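Local coordinates for pesticidal crystal protein Cry2Aa (Bacillus thuringiensis serovar kurstaki, PDB 1I5P) that promotes colloid-osmotic lysis by binding to the midgut epithelial cells of dipteran and lepidopteran larvae, at residues 345-357 / 447-461. Numbering follows the deposited sequence.
Sequences GVSSGLIGATNLN and IRNIESPSGTPGGAR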
ATOM      1  N   GLY A 345      23.743  -8.304   5.661  1.00 16.56           N
ATOM      2  CA  GLY A 345      24.447  -7.623   6.729  1.00 14.58           C
ATOM      3  C   GLY A 345      24.112  -6.150   6.837  1.00 15.76           C
ATOM      4  O   GLY A 345      24.764  -5.414   7.572  1.00 16.83           O
ATOM      5  N   VAL A 346      23.090  -5.714   6.111  1.00 14.99           N
ATOM      6  CA  VAL A 346      22.684  -4.319   6.137  1.00 15.82           C
ATOM      7  C   VAL A 346      21.841  -3.968   7.374  1.00 15.95           C
ATOM      8  O   VAL A 346      21.131  -4.809   7.918  1.00 13.83           O
ATOM      9  CB  VAL A 346      21.891  -3.974   4.846  1.00 17.13           C
ATOM     10  CG1 VAL A 346      21.263  -2.600   4.953  1.00 19.94           C
ATOM     11  CG2 VAL A 346      22.827  -4.030   3.641  1.00 17.16           C
ATOM     12  N   SER A 347      21.951  -2.723   7.828  1.00 16.42           N
ATOM     13  CA  SER A 347      21.189  -2.243   8.976  1.00 15.43           C
ATOM     14  C   SER A 347      20.683  -0.834   8.715  1.00 15.77           C
ATOM     15  O   SER A 347      21.200  -0.127   7.850  1.00 14.38           O
ATOM     16  CB  SER A 347      22.046  -2.226  10.247  1.00 14.74           C
ATOM     17  OG  SER A 347      22.234  -3.526  10.769  1.00 15.09           O
ATOM     18  N   SER A 348      19.654  -0.441   9.459  1.00 15.46           N
ATOM     19  CA  SER A 348      19.098   0.897   9.344  1.00 15.18           C
ATOM     20  C   SER A 348      19.965   1.776  10.231  1.00 16.42           C
ATOM     21  O   SER A 348      21.022   1.355  10.701  1.00 14.67           O
ATOM     22  CB  SER A 348      17.674   0.928   9.887  1.00 16.58           C
ATOM     23  OG  SER A 348      17.686   0.752  11.296  1.00 14.06           O
ATOM     24  N   GLY A 349      19.513   2.999  10.467  1.00 17.16           N
ATOM     25  CA  GLY A 349      20.261   3.873  11.340  1.00 17.58           C
ATOM     26  C   GLY A 349      19.821   3.524  12.744  1.00 18.95           C
ATOM     27  O   GLY A 349      18.854   2.785  12.932  1.00 18.16           O
ATOM     28  N   LEU A 350      20.531   4.028  13.741  1.00 18.62           N
ATOM     29  CA  LEU A 350      20.145   3.748  15.112  1.00 20.33           C
ATOM     30  C   LEU A 350      18.923   4.579  15.458  1.00 20.63           C
ATOM     31  O   LEU A 350      18.706   5.652  14.896  1.00 21.73           O
ATOM     32  CB  LEU A 350      21.281   4.088  16.073  1.00 20.40           C
ATOM     33  CG  LEU A 350      22.374   3.030  16.224  1.00 22.53           C
ATOM     34  CD1 LEU A 350      23.656   3.682  16.732  1.00 21.97           C
ATOM     35  CD2 LEU A 350      21.897   1.945  17.174  1.00 23.31           C
ATOM     36  N   ILE A 351      18.115   4.069  16.373  1.00 19.70           N
ATOM     37  CA  ILE A 351      16.929   4.781  16.810  1.00 20.91           C
ATOM     38  C   ILE A 351      17.075   4.921  18.313  1.00 18.95           C
ATOM     39  O   ILE A 351      17.326   3.937  19.008  1.00 17.59           O
ATOM     40  CB  ILE A 351      15.654   3.991  16.488  1.00 21.95           C
ATOM     41  CG1 ILE A 351      15.626   3.655  14.998  1.00 21.25           C
ATOM     42  CG2 ILE A 351      14.425   4.813  16.865  1.00 23.74           C
ATOM     43  CD1 ILE A 351      14.876   2.389  14.671  1.00 21.67           C
ATOM     44  N   GLY A 352      16.935   6.144  18.812  1.00 19.30           N
ATOM     45  CA  GLY A 352      17.084   6.358  20.237  1.00 19.32           C
ATOM     46  C   GLY A 352      18.530   6.664  20.578  1.00 20.65           C
ATOM     47  O   GLY A 352      19.225   7.334  19.815  1.00 19.35           O
ATOM     48  N   ALA A 353      18.983   6.169  21.723  1.00 21.20           N
ATOM     49  CA  ALA A 353      20.349   6.403  22.170  1.00 23.82           C
ATOM     50  C   ALA A 353      21.384   5.786  21.239  1.00 25.19           C
ATOM     51  O   ALA A 353      21.219   4.656  20.761  1.00 24.82           O
ATOM     52  CB  ALA A 353      20.535   5.858  23.580  1.00 25.33           C
ATOM     53  N   THR A 354      22.453   6.536  20.991  1.00 25.30           N
ATOM     54  CA  THR A 354      23.535   6.078  20.134  1.00 26.73           C
ATOM     55  C   THR A 354      24.768   5.737  20.961  1.00 27.44           C
ATOM     56  O   THR A 354      25.818   5.404  20.413  1.00 28.27           O
ATOM     57  CB  THR A 354      23.934   7.146  19.105  1.00 27.09           C
ATOM     58  OG1 THR A 354      24.332   8.343  19.789  1.00 26.76           O
ATOM     59  CG2 THR A 354      22.770   7.453  18.175  1.00 26.11           C
ATOM     60  N   ASN A 355      24.647   5.816  22.282  1.00 26.84           N
ATOM     61  CA  ASN A 355      25.784   5.508  23.139  1.00 28.32           C
ATOM     62  C   ASN A 355      25.504   4.342  24.070  1.00 28.16           C
ATOM     63  O   ASN A 355      26.062   4.271  25.158  1.00 31.18           O
ATOM     64  CB  ASN A 355      26.185   6.731  23.972  1.00 28.05           C
ATOM     65  CG  ASN A 355      25.157   7.075  25.042  1.00 29.86           C
ATOM     66  OD1 ASN A 355      25.479   7.725  26.038  1.00 32.20           O
ATOM     67  ND2 ASN A 355      23.914   6.655  24.831  1.00 22.77           N
ATOM     68  N   LEU A 356      24.639   3.429  23.650  1.00 27.33           N
ATOM     69  CA  LEU A 356      24.317   2.277  24.483  1.00 26.53           C
ATOM     70  C   LEU A 356      24.480   0.974  23.719  1.00 25.95           C
ATOM     71  O   LEU A 356      24.169   0.903  22.532  1.00 24.91           O
ATOM     72  CB  LEU A 356      22.873   2.364  24.979  1.00 24.92           C
ATOM     73  CG  LEU A 356      22.421   3.523  25.870  1.00 27.31           C
ATOM     74  CD1 LEU A 356      20.903   3.464  26.026  1.00 24.07           C
ATOM     75  CD2 LEU A 356      23.106   3.437  27.226  1.00 24.93           C
ATOM     76  N   ASN A 357      24.969  -0.058  24.397  1.00 25.59           N
ATOM     77  CA  ASN A 357      25.120  -1.359  23.765  1.00 26.36           C
ATOM     78  C   ASN A 357      23.779  -2.072  23.820  1.00 27.07           C
ATOM     79  O   ASN A 357      23.077  -2.017  24.829  1.00 27.25           O
ATOM     80  CB  ASN A 357      26.172  -2.201  24.485  1.00 25.05           C
ATOM     81  CG  ASN A 357      27.587  -1.836  24.089  1.00 25.59           C
ATOM     82  OD1 ASN A 357      27.913  -1.751  22.906  1.00 27.47           O
ATOM     83  ND2 ASN A 357      28.442  -1.635  25.085  1.00 23.75           N
ATOM     84  N   ILE A 447      21.509   6.256   5.684  1.00 21.42           N
ATOM     85  CA  ILE A 447      21.706   5.765   7.033  1.00 22.72           C
ATOM     86  C   ILE A 447      22.053   6.957   7.913  1.00 23.47           C
ATOM     87  O   ILE A 447      23.169   7.469   7.873  1.00 21.92           O
ATOM     88  CB  ILE A 447      22.842   4.728   7.095  1.00 24.66           C
ATOM     89  CG1 ILE A 447      22.511   3.539   6.186  1.00 25.84           C
ATOM     90  CG2 ILE A 447      23.045   4.268   8.530  1.00 22.42           C
ATOM     91  CD1 ILE A 447      21.224   2.805   6.555  1.00 25.22           C
ATOM     92  N   ARG A 448      21.077   7.411   8.690  1.00 24.91           N
ATOM     93  CA  ARG A 448      21.283   8.546   9.584  1.00 27.97           C
ATOM     94  C   ARG A 448      20.733   8.180  10.957  1.00 29.53           C
ATOM     95  O   ARG A 448      19.673   7.557  11.061  1.00 29.63           O
ATOM     96  CB  ARG A 448      20.552   9.787   9.053  1.00 27.77           C
ATOM     97  CG  ARG A 448      21.076  11.104   9.612  1.00 29.44           C
ATOM     98  CD  ARG A 448      20.007  12.202   9.613  1.00 30.06           C
ATOM     99  NE  ARG A 448      19.564  12.605   8.276  1.00 28.70           N
ATOM    100  CZ  ARG A 448      18.506  13.384   8.047  1.00 28.92           C
ATOM    101  NH1 ARG A 448      17.785  13.836   9.065  1.00 28.25           N
ATOM    102  NH2 ARG A 448      18.166  13.711   6.809  1.00 29.35           N
ATOM    103  N   ASN A 449      21.449   8.549  12.013  1.00 30.62           N
ATOM    104  CA  ASN A 449      20.988   8.249  13.365  1.00 31.73           C
ATOM    105  C   ASN A 449      19.967   9.285  13.824  1.00 31.99           C
ATOM    106  O   ASN A 449      20.256  10.477  13.862  1.00 32.79           O
ATOM    107  CB  ASN A 449      22.169   8.223  14.336  1.00 30.80           C
ATOM    108  CG  ASN A 449      23.180   7.148  13.996  1.00 31.83           C
ATOM    109  OD1 ASN A 449      22.829   6.085  13.480  1.00 29.32           O
ATOM    110  ND2 ASN A 449      24.447   7.413  14.305  1.00 31.22           N
ATOM    111  N   ILE A 450      18.768   8.819  14.160  1.00 31.66           N
ATOM    112  CA  ILE A 450      17.704   9.708  14.616  1.00 30.30           C
ATOM    113  C   ILE A 450      17.587   9.603  16.133  1.00 31.25           C
ATOM    114  O   ILE A 450      16.938   8.696  16.658  1.00 29.36           O
ATOM    115  CB  ILE A 450      16.351   9.336  13.967  1.00 29.25           C
ATOM    116  CG1 ILE A 450      16.512   9.247  12.446  1.00 26.68           C
ATOM    117  CG2 ILE A 450      15.297  10.374  14.320  1.00 26.97           C
ATOM    118  CD1 ILE A 450      17.074  10.507  11.803  1.00 22.28           C
ATOM    119  N   GLU A 451      18.222  10.538  16.833  1.00 31.96           N
ATOM    120  CA  GLU A 451      18.224  10.537  18.295  1.00 32.49           C
ATOM    121  C   GLU A 451      17.579  11.798  18.871  1.00 33.76           C
ATOM    122  O   GLU A 451      17.431  12.805  18.175  1.00 33.61           O
ATOM    123  CB  GLU A 451      19.678  10.398  18.783  1.00 31.39           C
ATOM    124  CG  GLU A 451      19.901  10.453  20.289  1.00 30.09           C
ATOM    125  CD  GLU A 451      21.348  10.149  20.670  1.00 32.34           C
ATOM    126  OE1 GLU A 451      22.268  10.656  19.990  1.00 29.97           O
ATOM    127  OE2 GLU A 451      21.570   9.405  21.653  1.00 32.11           O
ATOM    128  N   SER A 452      17.183  11.729  20.139  1.00 34.67           N
ATOM    129  CA  SER A 452      16.569  12.869  20.814  1.00 37.19           C
ATOM    130  C   SER A 452      17.579  13.999  20.954  1.00 38.72           C
ATOM    131  O   SER A 452      18.782  13.754  21.062  1.00 38.31           O
ATOM    132  CB  SER A 452      16.088  12.474  22.214  1.00 36.28           C
ATOM    133  OG  SER A 452      14.827  11.826  22.176  1.00 39.88           O
ATOM    134  N   PRO A 453      17.100  15.254  20.970  1.00 39.57           N
ATOM    135  CA  PRO A 453      17.994  16.404  21.105  1.00 40.32           C
ATOM    136  C   PRO A 453      18.752  16.266  22.408  1.00 40.27           C
ATOM    137  O   PRO A 453      18.241  15.656  23.343  1.00 38.87           O
ATOM    138  CB  PRO A 453      17.025  17.586  21.128  1.00 40.74           C
ATOM    139  CG  PRO A 453      15.868  17.084  20.319  1.00 41.09           C
ATOM    140  CD  PRO A 453      15.702  15.703  20.898  1.00 39.36           C
ATOM    141  N   SER A 454      19.965  16.811  22.471  1.00 42.06           N
ATOM    142  CA  SER A 454      20.749  16.733  23.703  1.00 43.98           C
ATOM    143  C   SER A 454      19.962  17.332  24.859  1.00 44.94           C
ATOM    144  O   SER A 454      19.254  18.326  24.690  1.00 44.26           O
ATOM    145  CB  SER A 454      22.078  17.475  23.549  1.00 43.87           C
ATOM    146  OG  SER A 454      23.107  16.594  23.124  1.00 45.52           O
ATOM    147  N   GLY A 455      20.099  16.727  26.034  1.00 46.86           N
ATOM    148  CA  GLY A 455      19.377  17.202  27.197  1.00 50.00           C
ATOM    149  C   GLY A 455      18.118  16.372  27.350  1.00 52.82           C
ATOM    150  O   GLY A 455      17.314  16.589  28.257  1.00 53.63           O
ATOM    151  N   THR A 456      17.959  15.415  26.441  1.00 55.47           N
ATOM    152  CA  THR A 456      16.815  14.511  26.423  1.00 57.11           C
ATOM    153  C   THR A 456      17.243  13.053  26.183  1.00 58.48           C
ATOM    154  O   THR A 456      16.519  12.125  26.546  1.00 58.88           O
ATOM    155  CB  THR A 456      15.809  14.902  25.312  1.00 56.74           C
ATOM    156  OG1 THR A 456      15.518  16.301  25.395  1.00 57.45           O
ATOM    157  CG2 THR A 456      14.511  14.116  25.462  1.00 55.37           C
ATOM    158  N   PRO A 457      18.424  12.830  25.570  1.00 59.05           N
ATOM    159  CA  PRO A 457      18.854  11.453  25.323  1.00 59.81           C
ATOM    160  C   PRO A 457      19.743  10.836  26.409  1.00 59.53           C
ATOM    161  O   PRO A 457      19.427  10.917  27.600  1.00 59.80           O
ATOM    162  CB  PRO A 457      19.563  11.548  23.970  1.00 60.01           C
ATOM    163  CG  PRO A 457      19.990  13.022  23.851  1.00 59.56           C
ATOM    164  CD  PRO A 457      19.414  13.775  25.032  1.00 59.14           C
ATOM    165  N   GLY A 458      20.854  10.230  25.990  1.00 57.89           N
ATOM    166  CA  GLY A 458      21.750   9.580  26.930  1.00 56.43           C
ATOM    167  C   GLY A 458      21.307   8.131  27.000  1.00 54.30           C
ATOM    168  O   GLY A 458      22.076   7.200  26.756  1.00 53.08           O
ATOM    169  N   GLY A 459      20.036   7.959  27.340  1.00 52.35           N
ATOM    170  CA  GLY A 459      19.432   6.644  27.407  1.00 49.03           C
ATOM    171  C   GLY A 459      18.291   6.688  26.404  1.00 45.12           C
ATOM    172  O   GLY A 459      18.033   5.728  25.683  1.00 48.33           O
ATOM    173  N   ALA A 460      17.622   7.836  26.363  1.00 40.25           N
ATOM    174  CA  ALA A 460      16.504   8.087  25.462  1.00 33.22           C
ATOM    175  C   ALA A 460      15.527   6.923  25.309  1.00 29.15           C
ATOM    176  O   ALA A 460      15.499   5.996  26.121  1.00 25.91           O
ATOM    177  CB  ALA A 460      17.033   8.502  24.095  1.00 38.03           C
ATOM    178  N   ARG A 461      14.727   6.986  24.251  1.00 24.01           N
ATOM    179  CA  ARG A 461      13.734   5.960  23.982  1.00 22.98           C
ATOM    180  C   ARG A 461      13.607   5.686  22.490  1.00 21.41           C
ATOM    181  O   ARG A 461      13.873   6.552  21.660  1.00 19.86           O
ATOM    182  CB  ARG A 461      12.372   6.396  24.526  1.00 22.04           C
ATOM    183  CG  ARG A 461      12.285   6.478  26.047  1.00 23.09           C
ATOM    184  CD  ARG A 461      12.194   5.100  26.664  1.00 21.50           C
ATOM    185  NE  ARG A 461      11.926   5.148  28.099  1.00 25.72           N
ATOM    186  CZ  ARG A 461      12.832   5.425  29.029  1.00 23.95           C
ATOM    187  NH1 ARG A 461      14.087   5.684  28.687  1.00 24.12           N
ATOM    188  NH2 ARG A 461      12.481   5.435  30.306  1.00 26.81           N
TER
HETATM  189  O   HOH W   1      17.458   6.010  12.280  1.00 27.60           O
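Ile351 and Ile450 form a single parallel beta bridge in the beta-prism domain, the middle domain of this delta-endotoxin. Ile450 N donates to Leu350 O at 3.3 Å, and a weak bond from Gly352 N returns to Ile450 O. The short strand 351-352 pairs on another side with strand 329-342, through Ile351 and Ala338, so residues 447-461, a loop leading into strand 462-469, pack against the margin of that sheet. Before the bridge, a water donates to both Leu350 O and Arg448 O, spanning two carbonyls that cannot bond each other.

The asparagine next to the bridge adds a side-chain bond beside it: Asn449 OD1 takes Leu350 N at 3.1 Å, with the donor tilted 26° from the amide carbonyl plane. The leucine and asparagine side chains run side by side here. Further back, Ile447 lays CD1 against Ser347 O and CG2 over Gly349 CA.

Past the bridge, Glu451 stretches out fully, CG anti to the backbone N (chi1 177°), passing Gly352 O to reach Thr354. Both carboxylate oxygens are used, each met from above the carboxylate plane: OE2 by Thr354 N and OE1 by Thr354 OG1. Ala353 CB meets Gly459 O at 3.3 Å, and Leu356 CD1 lies against the same glycine. Finally, Asn355 ND2 donates almost straight to Gly458 O, 2.7 Å away and in the plane of the asparagine amide.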